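Local atomic coordinates of Glyco_hydro_cc domain-containing protein (PDB entry 6UBD), a protein that probably binds beta-1,3-glucan oligosaccharides, as an oligosaccharide-binding member of subgroup VII of glycoside hydrolase family 128. Residues A139-P144 against S166-S171; T170-F175 against K195-T200; T200-V205 against L238-T243. All blocks are in the same frame, centred on the assembly; numbering follows the deposited sequence.

The three contacts follow one another round the wall of a (beta/alpha)8-type barrel. Interaction 1 links strand 140-142 to the start of strand 170-176; interaction 2 pairs that strand with 197-206, and interaction 3 joins 197-206 to 237-243. Thr-170 and Ser-171 belong to interactions 1 and 2, Thr-200 to interactions 2 and 3. Centres lie about 10 Å apart for interactions 1 and 2, about 8 Å for 2 and 3, and about 16 Å for 1 and 3. His-173 CE1 of interaction 2 lies 3.1 Å from Glu-201 OE2 of interaction 3. In related barrels the carbohydrate-binding cleft opens at the C-terminal strand ends, probably the side these two residues face here.

Interaction 1 (A139-P144 against S166-S171); sequences AALGSP and SWDFTS
Trp-167 and Phe-169 both hold CG between the backbone N and the carbonyl carbon (chi1 61° and 63°), which lays the indole over Ser-143 and the phenyl ring against Gly-142. Ser-143 CB stands 3.5 Å from the centroid of the five-membered ring of Trp-167, with Ser-166 OG toward the rim of the opposite face. Gly-142 CA sits over the centre of the Phe-169 ring, 3.5 Å from its centroid, a CH-pi approach made possible by the missing side chain. The backbone of Leu-141 is gripped at both ends. Leu-141 N points almost straight (172°) at the anti lone pair of Asp-168 OD2, 2.8 Å away. Leu-141 O accepts from Asp-168 N at 2.8 Å and from Phe-169 N at 3.1 Å. A water donates to both Asp-168 OD2 and Ala-139 O. The bond from Ser-143 N to Phe-169 O, 2.9 Å, completes the single bridge of Gly-142 with Phe-169. Two serines then interlock: Ser-143 OG takes the N-H of Ser-171 (2.9 Å) and donates to Pro-144 O, while Ser-171 OG donates in the carbonyl plane to Ser-143 O (2.9 Å). Trp-167 NE1 bonds to Thr-170 OG1, fixing the indole. The bridge joins neighbours in the (beta/alpha)8-type barrel wall: Ala-140 and Gly-142 pair with strand 100-102, Leu-141 packs on helix 120-136, Trp-167 on helix 154-159, and Phe-169 stacks on Trp-198 of strand 197-206.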
ATOM      1  N   ALA A 139      17.414   3.698  -3.009  1.00  8.76           N
ATOM      2  CA  ALA A 139      16.064   3.399  -2.501  1.00  9.14           C
ATOM      3  C   ALA A 139      15.694   1.927  -2.768  1.00  8.30           C
ATOM      4  O   ALA A 139      16.011   1.397  -3.860  1.00  9.44           O
ATOM      5  CB  ALA A 139      15.055   4.299  -3.182  1.00 10.57           C
ATOM      6  N   ALA A 140      14.945   1.295  -1.838  1.00  8.29           N
ATOM      7  CA  ALA A 140      14.234   0.044  -2.121  1.00  8.90           C
ATOM      8  C   ALA A 140      12.967   0.373  -2.933  1.00  8.61           C
ATOM      9  O   ALA A 140      12.241   1.325  -2.582  1.00  8.55           O
ATOM     10  CB  ALA A 140      13.866  -0.678  -0.852  1.00  9.15           C
ATOM     11  N   LEU A 141      12.763  -0.393  -4.029  1.00  9.22           N
ATOM     12  CA  LEU A 141      11.657  -0.084  -4.976  1.00  8.47           C
ATOM     13  C   LEU A 141      10.460  -1.035  -4.826  1.00  7.20           C
ATOM     14  O   LEU A 141      10.694  -2.256  -4.842  1.00  7.60           O
ATOM     15  CB  LEU A 141      12.213  -0.171  -6.423  1.00  8.72           C
ATOM     16  CG  LEU A 141      13.375   0.761  -6.783  1.00  9.40           C
ATOM     17  CD1 LEU A 141      13.654   0.677  -8.284  1.00 10.02           C
ATOM     18  CD2 LEU A 141      13.067   2.205  -6.426  1.00  8.88           C
ATOM     19  N   GLY A 142       9.265  -0.453  -4.797  1.00  7.00           N
ATOM     20  CA  GLY A 142       8.046  -1.255  -4.771  1.00  7.48           C
ATOM     21  C   GLY A 142       7.393  -1.238  -6.141  1.00  7.74           C
ATOM     22  O   GLY A 142       7.236  -0.182  -6.764  1.00  7.52           O
ATOM     23  N   SER A 143       6.787  -2.366  -6.550  1.00  8.31           N
ATOM     24  CA  SER A 143       6.087  -2.454  -7.825  1.00  7.29           C
ATOM     25  C   SER A 143       4.898  -1.510  -7.851  1.00  7.35           C
ATOM     26  O   SER A 143       4.319  -1.196  -6.753  1.00  9.11           O
ATOM     27  CB  SER A 143       5.630  -3.871  -8.137  1.00  7.27           C
ATOM     28  OG  SER A 143       4.463  -4.267  -7.367  1.00  8.97           O
ATOM     29  N   PRO A 144       4.345  -1.199  -9.028  1.00  8.00           N
ATOM     30  CA  PRO A 144       2.958  -0.738  -9.085  1.00  7.37           C
ATOM     31  C   PRO A 144       1.989  -1.781  -8.459  1.00  7.37           C
ATOM     32  O   PRO A 144       2.256  -2.968  -8.489  1.00  7.99           O
ATOM     33  CB  PRO A 144       2.723  -0.540 -10.598  1.00  8.99           C
ATOM     34  CG  PRO A 144       4.125  -0.382 -11.182  1.00 10.32           C
ATOM     35  CD  PRO A 144       4.923  -1.394 -10.383  1.00  7.79           C
ATOM     36  N   SER A 166      14.580  -3.446 -11.954  1.00  8.26           N
ATOM     37  CA  SER A 166      13.282  -4.030 -11.494  1.00  9.36           C
ATOM     38  C   SER A 166      12.997  -3.650 -10.035  1.00  9.16           C
ATOM     39  O   SER A 166      13.791  -2.977  -9.351  1.00  9.68           O
ATOM     40  CB  SER A 166      13.232  -5.496 -11.748  1.00  9.81           C
ATOM     41  OG  SER A 166      11.932  -6.017 -11.506  1.00  9.52           O
ATOM     42  N   TRP A 167      11.831  -4.057  -9.538  1.00  8.80           N
ATOM     43  CA  TRP A 167      11.431  -3.791  -8.138  1.00  7.65           C
ATOM     44  C   TRP A 167      12.045  -4.812  -7.178  1.00  7.32           C
ATOM     45  O   TRP A 167      12.456  -5.901  -7.513  1.00  8.46           O
ATOM     46  CB  TRP A 167       9.919  -3.731  -7.987  1.00  8.06           C
ATOM     47  CG  TRP A 167       9.129  -4.949  -8.332  1.00  8.73           C
ATOM     48  CD1 TRP A 167       8.748  -5.927  -7.461  1.00 10.91           C
ATOM     49  CD2 TRP A 167       8.497  -5.234  -9.579  1.00  9.22           C
ATOM     50  NE1 TRP A 167       7.944  -6.824  -8.104  1.00 10.96           N
ATOM     51  CE2 TRP A 167       7.758  -6.432  -9.405  1.00  7.35           C
ATOM     52  CE3 TRP A 167       8.527  -4.610 -10.845  1.00  9.00           C
ATOM     53  CZ2 TRP A 167       7.029  -6.980 -10.459  1.00  9.10           C
ATOM     54  CZ3 TRP A 167       7.770  -5.157 -11.846  1.00 10.38           C
ATOM     55  CH2 TRP A 167       7.013  -6.311 -11.633  1.00 10.21           C
ATOM     56  N   ASP A 168      12.136  -4.387  -5.905  1.00  8.26           N
ATOM     57  CA  ASP A 168      12.606  -5.236  -4.770  1.00  7.44           C
ATOM     58  C   ASP A 168      11.431  -5.915  -4.007  1.00  7.02           C
ATOM     59  O   ASP A 168      11.615  -7.069  -3.553  1.00  8.56           O
ATOM     60  CB  ASP A 168      13.401  -4.348  -3.841  1.00  7.37           C
ATOM     61  CG  ASP A 168      14.626  -3.689  -4.445  1.00  8.87           C
ATOM     62  OD1 ASP A 168      15.496  -4.483  -4.890  1.00 12.20           O
ATOM     63  OD2 ASP A 168      14.626  -2.446  -4.639  1.00  8.91           O
ATOM     64  N   PHE A 169      10.276  -5.238  -3.929  1.00  8.72           N
ATOM     65  CA  PHE A 169       9.105  -5.784  -3.216  1.00  8.75           C
ATOM     66  C   PHE A 169       7.893  -5.537  -4.120  1.00  7.82           C
ATOM     67  O   PHE A 169       7.781  -4.491  -4.770  1.00  7.44           O
ATOM     68  CB  PHE A 169       8.942  -5.216  -1.775  1.00  8.46           C
ATOM     69  CG  PHE A 169       8.703  -3.726  -1.666  1.00  9.16           C
ATOM     70  CD1 PHE A 169       9.753  -2.817  -1.533  1.00  7.81           C
ATOM     71  CD2 PHE A 169       7.424  -3.207  -1.674  1.00  9.12           C
ATOM     72  CE1 PHE A 169       9.486  -1.469  -1.336  1.00  8.11           C
ATOM     73  CE2 PHE A 169       7.160  -1.859  -1.531  1.00  9.03           C
ATOM     74  CZ  PHE A 169       8.201  -1.001  -1.325  1.00  7.55           C
ATOM     75  N   THR A 170       6.977  -6.518  -4.129  1.00  7.95           N
ATOM     76  CA  THR A 170       5.775  -6.483  -4.954  1.00  7.99           C
ATOM     77  C   THR A 170       4.665  -5.809  -4.115  1.00 10.19           C
ATOM     78  O   THR A 170       4.297  -6.361  -2.981  1.00  9.02           O
ATOM     79  CB  THR A 170       5.338  -7.888  -5.381  1.00  8.31           C
ATOM     80  OG1 THR A 170       6.430  -8.490  -6.123  1.00  8.49           O
ATOM     81  CG2 THR A 170       4.134  -7.835  -6.283  1.00  8.72           C
ATOM     82  N   SER A 171       4.103  -4.689  -4.513  1.00 10.23           N
ATOM     83  CA  SER A 171       2.997  -3.987  -3.793  1.00  7.21           C
ATOM     84  C   SER A 171       1.692  -4.587  -4.246  1.00  7.47           C
ATOM     85  O   SER A 171       1.422  -4.682  -5.469  1.00  8.13           O
ATOM     86  CB  SER A 171       3.006  -2.498  -4.177  1.00  7.63           C
ATOM     87  OG  SER A 171       4.239  -1.880  -3.924  1.00  7.22           O
TER
HETATM   88  O   HOH W   1      16.689  -0.763  -5.305  1.00 23.05           O

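Interaction 2 (T170-F175 against K195-T200); sequences TSIHIF and KPLWVT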
ATOM      1  N   THR A 170       6.977  -6.518  -4.129  1.00  7.95           N
ATOM      2  CA  THR A 170       5.775  -6.483  -4.954  1.00  7.99           C
ATOM      3  C   THR A 170       4.665  -5.809  -4.115  1.00 10.19           C
ATOM      4  O   THR A 170       4.297  -6.361  -2.981  1.00  9.02           O
ATOM      5  CB  THR A 170       5.338  -7.888  -5.381  1.00  8.31           C
ATOM      6  OG1 THR A 170       6.430  -8.490  -6.123  1.00  8.49           O
ATOM      7  CG2 THR A 170       4.134  -7.835  -6.283  1.00  8.72           C
ATOM      8  N   SER A 171       4.103  -4.689  -4.513  1.00 10.23           N
ATOM      9  CA  SER A 171       2.997  -3.987  -3.793  1.00  7.21           C
ATOM     10  C   SER A 171       1.692  -4.587  -4.246  1.00  7.47           C
ATOM     11  O   SER A 171       1.422  -4.682  -5.469  1.00  8.13           O
ATOM     12  CB  SER A 171       3.006  -2.498  -4.177  1.00  7.63           C
ATOM     13  OG  SER A 171       4.239  -1.880  -3.924  1.00  7.22           O
ATOM     14  N   ILE A 172       0.827  -4.978  -3.280  1.00  6.92           N
ATOM     15  CA  ILE A 172      -0.516  -5.569  -3.539  1.00  8.30           C
ATOM     16  C   ILE A 172      -1.607  -4.862  -2.739  1.00  7.79           C
ATOM     17  O   ILE A 172      -1.343  -4.338  -1.643  1.00  8.63           O
ATOM     18  CB  ILE A 172      -0.485  -7.116  -3.375  1.00  8.39           C
ATOM     19  CG1 ILE A 172      -0.438  -7.565  -1.910  1.00  9.26           C
ATOM     20  CG2 ILE A 172       0.689  -7.678  -4.214  1.00 10.05           C
ATOM     21  CD1 ILE A 172      -0.564  -9.106  -1.762  1.00  9.97           C
ATOM     22  N   HIS A 173      -2.788  -4.855  -3.318  1.00  7.86           N
ATOM     23  CA  HIS A 173      -4.008  -4.344  -2.655  1.00  7.60           C
ATOM     24  C   HIS A 173      -4.920  -5.552  -2.391  1.00  7.67           C
ATOM     25  O   HIS A 173      -5.210  -6.302  -3.317  1.00  8.57           O
ATOM     26  CB  HIS A 173      -4.730  -3.332  -3.565  1.00  7.75           C
ATOM     27  CG  HIS A 173      -4.046  -1.993  -3.599  1.00  7.77           C
ATOM     28  ND1 HIS A 173      -4.610  -0.895  -4.264  1.00  8.45           N
ATOM     29  CD2 HIS A 173      -2.915  -1.566  -2.987  1.00  7.72           C
ATOM     30  CE1 HIS A 173      -3.791   0.148  -4.059  1.00  9.27           C
ATOM     31  NE2 HIS A 173      -2.766  -0.218  -3.283  1.00  9.22           N
ATOM     32  N   ILE A 174      -5.375  -5.736  -1.132  1.00  8.09           N
ATOM     33  CA  ILE A 174      -6.290  -6.874  -0.779  1.00  7.95           C
ATOM     34  C   ILE A 174      -7.660  -6.332  -0.316  1.00  7.75           C
ATOM     35  O   ILE A 174      -7.746  -5.686   0.761  1.00  8.26           O
ATOM     36  CB  ILE A 174      -5.602  -7.744   0.273  1.00  8.42           C
ATOM     37  CG1 ILE A 174      -4.307  -8.372  -0.251  1.00  7.57           C
ATOM     38  CG2 ILE A 174      -6.605  -8.852   0.696  1.00 10.29           C
ATOM     39  CD1 ILE A 174      -3.583  -9.337   0.680  1.00  9.01           C
ATOM     40  N   PHE A 175      -8.633  -6.514  -1.170  1.00  8.20           N
ATOM     41  CA  PHE A 175     -10.043  -6.112  -0.930  1.00  7.87           C
ATOM     42  C   PHE A 175     -10.830  -7.397  -1.097  1.00  8.39           C
ATOM     43  O   PHE A 175     -11.205  -7.790  -2.193  1.00  8.89           O
ATOM     44  CB  PHE A 175     -10.485  -5.003  -1.870  1.00  8.01           C
ATOM     45  CG  PHE A 175      -9.662  -3.749  -1.767  1.00  8.05           C
ATOM     46  CD1 PHE A 175      -9.600  -3.037  -0.582  1.00  9.73           C
ATOM     47  CD2 PHE A 175      -9.017  -3.245  -2.882  1.00  9.68           C
ATOM     48  CE1 PHE A 175      -8.881  -1.875  -0.505  1.00 12.07           C
ATOM     49  CE2 PHE A 175      -8.246  -2.089  -2.791  1.00 11.87           C
ATOM     50  CZ  PHE A 175      -8.149  -1.409  -1.578  1.00 12.23           C
ATOM     51  N   LYS A 195       9.055 -12.470  -5.216  1.00  9.11           N
ATOM     52  CA  LYS A 195       9.656 -11.416  -4.405  1.00  8.34           C
ATOM     53  C   LYS A 195       8.804 -11.197  -3.150  1.00  6.83           C
ATOM     54  O   LYS A 195       7.594 -11.421  -3.145  1.00  8.00           O
ATOM     55  CB  LYS A 195       9.808 -10.126  -5.218  1.00  7.91           C
ATOM     56  CG  LYS A 195      10.805 -10.253  -6.379  1.00  8.57           C
ATOM     57  CD  LYS A 195      10.904  -9.052  -7.317  1.00 10.49           C
ATOM     58  CE  LYS A 195      11.960  -9.195  -8.385  1.00 10.02           C
ATOM     59  NZ  LYS A 195      11.972  -8.047  -9.372  1.00  9.43           N
ATOM     60  N   PRO A 196       9.425 -10.634  -2.087  1.00  7.35           N
ATOM     61  CA  PRO A 196       8.621 -10.306  -0.900  1.00  7.56           C
ATOM     62  C   PRO A 196       7.457  -9.352  -1.215  1.00  7.77           C
ATOM     63  O   PRO A 196       7.564  -8.492  -2.149  1.00  8.13           O
ATOM     64  CB  PRO A 196       9.641  -9.641   0.042  1.00  8.12           C
ATOM     65  CG  PRO A 196      10.974 -10.189  -0.416  1.00  9.83           C
ATOM     66  CD  PRO A 196      10.857 -10.326  -1.894  1.00  7.89           C
ATOM     67  N   LEU A 197       6.368  -9.478  -0.460  1.00  7.46           N
ATOM     68  CA  LEU A 197       5.148  -8.707  -0.660  1.00  7.58           C
ATOM     69  C   LEU A 197       5.000  -7.581   0.356  1.00  7.56           C
ATOM     70  O   LEU A 197       5.233  -7.811   1.596  1.00  9.11           O
ATOM     71  CB  LEU A 197       3.944  -9.652  -0.530  1.00  9.02           C
ATOM     72  CG  LEU A 197       3.954 -10.945  -1.357  1.00  9.04           C
ATOM     73  CD1 LEU A 197       2.744 -11.802  -1.013  1.00 12.23           C
ATOM     74  CD2 LEU A 197       4.086 -10.674  -2.905  1.00 10.47           C
ATOM     75  N   TRP A 198       4.494  -6.435  -0.067  1.00  7.06           N
ATOM     76  CA  TRP A 198       3.894  -5.410   0.819  1.00  7.76           C
ATOM     77  C   TRP A 198       2.441  -5.267   0.459  1.00  7.81           C
ATOM     78  O   TRP A 198       2.076  -5.074  -0.733  1.00  9.27           O
ATOM     79  CB  TRP A 198       4.546  -4.043   0.661  1.00  7.57           C
ATOM     80  CG  TRP A 198       5.919  -3.835   1.236  1.00  7.79           C
ATOM     81  CD1 TRP A 198       6.875  -4.775   1.484  1.00  6.93           C
ATOM     82  CD2 TRP A 198       6.463  -2.561   1.633  1.00  8.04           C
ATOM     83  NE1 TRP A 198       8.008  -4.168   2.007  1.00  8.95           N
ATOM     84  CE2 TRP A 198       7.772  -2.816   2.112  1.00  7.74           C
ATOM     85  CE3 TRP A 198       5.955  -1.273   1.672  1.00  8.30           C
ATOM     86  CZ2 TRP A 198       8.585  -1.795   2.580  1.00  7.21           C
ATOM     87  CZ3 TRP A 198       6.767  -0.260   2.161  1.00  7.41           C
ATOM     88  CH2 TRP A 198       8.054  -0.537   2.614  1.00  7.86           C
ATOM     89  N   VAL A 199       1.553  -5.393   1.485  1.00  7.64           N
ATOM     90  CA  VAL A 199       0.106  -5.142   1.298  1.00  9.80           C
ATOM     91  C   VAL A 199      -0.133  -3.664   1.560  1.00  7.97           C
ATOM     92  O   VAL A 199      -0.234  -3.233   2.712  1.00  8.08           O
ATOM     93  CB  VAL A 199      -0.744  -6.032   2.229  1.00 10.46           C
ATOM     94  CG1 VAL A 199      -2.250  -5.836   1.969  1.00  9.06           C
ATOM     95  CG2 VAL A 199      -0.407  -7.497   2.037  1.00 11.55           C
ATOM     96  N   THR A 200      -0.114  -2.855   0.508  1.00  7.58           N
ATOM     97  CA  THR A 200      -0.023  -1.391   0.657  1.00  7.94           C
ATOM     98  C   THR A 200      -1.399  -0.728   0.883  1.00  8.25           C
ATOM     99  O   THR A 200      -1.443   0.462   1.276  1.00  8.84           O
ATOM    100  CB  THR A 200       0.776  -0.795  -0.508  1.00  7.87           C
ATOM    101  OG1 THR A 200       0.051  -1.087  -1.716  1.00  8.69           O
ATOM    102  CG2 THR A 200       2.227  -1.299  -0.553  1.00  7.12           C
TER
HETATM  103  O   HOH W   2       6.240 -11.219  -5.504  1.00  9.13           O
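The imidazole of His-173 presents its edge to Thr-200, whose OG1, turned that way by a chi1 of 62°, lies in the ring plane 3.3 Å from His-173 CD2. On the same ring ND1 is hydrogen-bonded to Glu-106. The indole of Trp-198 extends beyond strand 170-176, meets Trp-52 obliquely and gives its NE1 proton to Leu-28 O. The two strands are the parallel pair of a beta-alpha-beta crossover through helix 179-193, a unit of the (beta/alpha)8 barrel, and their short segments cross at -44°. Four backbone bonds zip them together. Thr-170 N reaches Pro-196 O and Thr-170 O receives Trp-198 N, each at 2.9 Å. Two residues on, Ile-172 N bonds to Trp-198 O at 2.8 Å, and Thr-200 N closes on Ile-172 O at 2.9 Å, the most bent of the four. Val-199 gives the main apolar contacts on the face shared with Thr-170, Ile-172 and Leu-197: Val-199 CG2 meets Ile-172 CG1 at 3.9 Å and also touches Ile-174 CD1, whose side chain crosses it at about a right angle. Tyr-189 of helix 179-193 packs over Ile-172 and Leu-197 here. On the face of Ser-171 and Trp-198, Ser-171 CB rests against Thr-200 CG2, 3.9 Å away. Lys-195 sends its extended chain off to Trp-167, bonding to its carbonyl O and making a cation-pi contact with its ring, while a water accepts from both Thr-170 OG1, at 2.8 Å, and Lys-195 N.

Interaction 3 (T200-V205 against L238-T243); sequences TEFACV and LAYAYT
Phe-202 set against Tyr-240, Ala-241 and Tyr-242 makes this a buried, largely apolar contact between two adjoining parallel strands, 197-206 and 237-243, that are diverging here. The only hydrogen bond between the segments is weak: Phe-202 N to Ala-241 O, 3.3 Å and bent to 128°. Ring contacts do more of the joining. With chi1 at 73° the Phe-202 ring leans across to strand 237-243. Tyr-242 CA lies over one face of that ring, toward its rim, 4.0 Å from the centroid. Phe-202 CZ touches Tyr-242 CB at 3.9 Å, and Phe-202 CE2 touches Tyr-240 CD1 at 4.0 Å; the Phe-202 and Tyr-242 planes meet obliquely at 68°. These rings fill the layer between the strands of the (beta/alpha)8 barrel and its outer helices: Trp-223 of helix 217-233 packs on Phe-202, and Tyr-268 of helix 263-273 meets Tyr-240 and Tyr-242. Shortening Phe-202 to an alanine is likely to open a gap beside Tyr-240 and the CA and CB of Tyr-242, and to take from Trp-223 the ring it packs on. At the end of strand 237-243, Thr-243 CG2 lies against Phe-202 O, 3.4 Å away. Thr-243 OG1 bonds to Gly-245 N and sits 3.6 Å from Glu-201 OE1, while Glu-201 OE2 accepts from Trp-56 NE1.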
ATOM      1  N   THR A 200      -0.114  -2.855   0.508  1.00  7.58           N
ATOM      2  CA  THR A 200      -0.023  -1.391   0.657  1.00  7.94           C
ATOM      3  C   THR A 200      -1.399  -0.728   0.883  1.00  8.25           C
ATOM      4  O   THR A 200      -1.443   0.462   1.276  1.00  8.84           O
ATOM      5  CB  THR A 200       0.776  -0.795  -0.508  1.00  7.87           C
ATOM      6  OG1 THR A 200       0.051  -1.087  -1.716  1.00  8.69           O
ATOM      7  CG2 THR A 200       2.227  -1.299  -0.553  1.00  7.12           C
ATOM      8  N   GLU A 201      -2.462  -1.475   0.605  1.00  7.80           N
ATOM      9  CA  GLU A 201      -3.833  -1.125   1.084  1.00  7.93           C
ATOM     10  C   GLU A 201      -4.558  -2.443   1.326  1.00  8.23           C
ATOM     11  O   GLU A 201      -4.443  -3.357   0.539  1.00  8.83           O
ATOM     12  CB  GLU A 201      -4.705  -0.363   0.092  1.00  9.65           C
ATOM     13  CG  GLU A 201      -4.227   1.066  -0.243  1.00  8.88           C
ATOM     14  CD  GLU A 201      -5.161   1.719  -1.241  1.00 10.10           C
ATOM     15  OE1 GLU A 201      -6.375   1.547  -1.096  1.00 20.98           O
ATOM     16  OE2 GLU A 201      -4.706   2.417  -2.142  1.00  9.67           O
ATOM     17  N   PHE A 202      -5.359  -2.533   2.415  1.00  7.46           N
ATOM     18  CA  PHE A 202      -6.347  -3.645   2.624  1.00  8.69           C
ATOM     19  C   PHE A 202      -7.605  -3.105   3.302  1.00  8.57           C
ATOM     20  O   PHE A 202      -7.576  -2.112   4.044  1.00 10.20           O
ATOM     21  CB  PHE A 202      -5.719  -4.860   3.339  1.00  8.53           C
ATOM     22  CG  PHE A 202      -5.441  -4.610   4.825  1.00  8.39           C
ATOM     23  CD1 PHE A 202      -6.462  -4.721   5.780  1.00  9.06           C
ATOM     24  CD2 PHE A 202      -4.165  -4.312   5.269  1.00  8.04           C
ATOM     25  CE1 PHE A 202      -6.185  -4.467   7.117  1.00  9.82           C
ATOM     26  CE2 PHE A 202      -3.907  -4.029   6.618  1.00  7.95           C
ATOM     27  CZ  PHE A 202      -4.920  -4.122   7.538  1.00  8.76           C
ATOM     28  N   ALA A 203      -8.712  -3.740   2.918  1.00  8.19           N
ATOM     29  CA  ALA A 203     -10.020  -3.471   3.577  1.00  8.34           C
ATOM     30  C   ALA A 203     -10.941  -4.636   3.279  1.00  8.57           C
ATOM     31  O   ALA A 203     -10.830  -5.385   2.284  1.00  8.74           O
ATOM     32  CB  ALA A 203     -10.708  -2.212   3.070  1.00  8.92           C
ATOM     33  N   CYS A 204     -11.938  -4.841   4.170  1.00  9.29           N
ATOM     34  CA  CYS A 204     -12.973  -5.908   4.054  1.00  9.60           C
ATOM     35  C   CYS A 204     -14.036  -5.439   3.044  1.00  8.82           C
ATOM     36  O   CYS A 204     -14.756  -4.449   3.293  1.00  9.15           O
ATOM     37  CB  CYS A 204     -13.600  -6.162   5.419  1.00 11.39           C
ATOM     38  SG  CYS A 204     -14.749  -7.568   5.527  1.00 11.43           S
ATOM     39  N   VAL A 205     -14.091  -6.121   1.906  1.00  8.65           N
ATOM     40  CA  VAL A 205     -14.991  -5.791   0.762  1.00  8.86           C
ATOM     41  C   VAL A 205     -15.460  -7.102   0.139  1.00  8.32           C
ATOM     42  O   VAL A 205     -14.691  -8.044  -0.058  1.00  8.31           O
ATOM     43  CB  VAL A 205     -14.296  -4.926  -0.299  1.00  9.64           C
ATOM     44  CG1 VAL A 205     -15.276  -4.548  -1.417  1.00 10.22           C
ATOM     45  CG2 VAL A 205     -13.609  -3.710   0.278  1.00  9.74           C
ATOM     46  N   LEU A 238       6.033  -8.853   4.121  1.00  7.71           N
ATOM     47  CA  LEU A 238       7.042  -8.106   4.932  1.00  8.42           C
ATOM     48  C   LEU A 238       6.488  -6.757   5.436  1.00  8.80           C
ATOM     49  O   LEU A 238       7.173  -6.151   6.272  1.00  8.95           O
ATOM     50  CB  LEU A 238       8.352  -7.955   4.153  1.00  8.94           C
ATOM     51  CG  LEU A 238       9.130  -9.267   3.956  1.00  9.76           C
ATOM     52  CD1 LEU A 238      10.477  -8.988   3.412  1.00 10.41           C
ATOM     53  CD2 LEU A 238       9.209 -10.165   5.221  1.00 11.65           C
ATOM     54  N   ALA A 239       5.314  -6.312   4.987  1.00  8.38           N
ATOM     55  CA  ALA A 239       4.686  -5.047   5.444  1.00  8.67           C
ATOM     56  C   ALA A 239       3.230  -5.086   5.059  1.00  8.39           C
ATOM     57  O   ALA A 239       2.856  -5.703   4.036  1.00  9.09           O
ATOM     58  CB  ALA A 239       5.386  -3.846   4.816  1.00  8.43           C
ATOM     59  N   TYR A 240       2.383  -4.414   5.861  1.00  9.48           N
ATOM     60  CA  TYR A 240       0.949  -4.278   5.549  1.00  9.57           C
ATOM     61  C   TYR A 240       0.440  -2.915   6.027  1.00 12.01           C
ATOM     62  O   TYR A 240       0.998  -2.365   6.999  1.00  9.10           O
ATOM     63  CB  TYR A 240       0.116  -5.438   6.112  1.00  9.85           C
ATOM     64  CG  TYR A 240       0.243  -5.680   7.595  1.00  8.76           C
ATOM     65  CD1 TYR A 240      -0.487  -4.902   8.528  1.00  8.01           C
ATOM     66  CD2 TYR A 240       1.091  -6.663   8.079  1.00  8.34           C
ATOM     67  CE1 TYR A 240      -0.351  -5.110   9.915  1.00  9.54           C
ATOM     68  CE2 TYR A 240       1.206  -6.899   9.467  1.00  8.64           C
ATOM     69  CZ  TYR A 240       0.489  -6.103  10.376  1.00  9.72           C
ATOM     70  OH  TYR A 240       0.615  -6.295  11.770  1.00  9.40           O
ATOM     71  N   ALA A 241      -0.644  -2.428   5.475  1.00  9.99           N
ATOM     72  CA  ALA A 241      -1.154  -1.085   5.790  1.00  8.85           C
ATOM     73  C   ALA A 241      -2.685  -1.000   5.625  1.00  8.27           C
ATOM     74  O   ALA A 241      -3.246  -1.198   4.549  1.00  9.19           O
ATOM     75  CB  ALA A 241      -0.484  -0.036   4.933  1.00  8.58           C
ATOM     76  N   TYR A 242      -3.380  -0.683   6.746  1.00  7.95           N
ATOM     77  CA  TYR A 242      -4.850  -0.415   6.795  1.00  7.56           C
ATOM     78  C   TYR A 242      -5.152   0.904   6.046  1.00  7.57           C
ATOM     79  O   TYR A 242      -4.540   1.893   6.437  1.00  8.45           O
ATOM     80  CB  TYR A 242      -5.242  -0.349   8.291  1.00  8.43           C
ATOM     81  CG  TYR A 242      -6.713  -0.260   8.649  1.00  8.69           C
ATOM     82  CD1 TYR A 242      -7.505   0.778   8.185  1.00  9.10           C
ATOM     83  CD2 TYR A 242      -7.300  -1.216   9.480  1.00  8.17           C
ATOM     84  CE1 TYR A 242      -8.852   0.859   8.528  1.00  9.01           C
ATOM     85  CE2 TYR A 242      -8.624  -1.124   9.879  1.00 10.60           C
ATOM     86  CZ  TYR A 242      -9.402  -0.079   9.426  1.00 11.09           C
ATOM     87  OH  TYR A 242     -10.745  -0.064   9.825  1.00 12.33           O
ATOM     88  N   THR A 243      -6.054   0.896   5.067  1.00  7.34           N
ATOM     89  CA  THR A 243      -6.392   2.116   4.301  1.00  6.80           C
ATOM     90  C   THR A 243      -7.549   2.892   4.928  1.00  7.51           C
ATOM     91  O   THR A 243      -8.556   2.284   5.377  1.00  8.91           O
ATOM     92  CB  THR A 243      -6.640   1.769   2.834  1.00  7.96           C
ATOM     93  OG1 THR A 243      -6.792   3.056   2.181  1.00  9.66           O
ATOM     94  CG2 THR A 243      -7.840   0.906   2.545  1.00  8.23           C
TER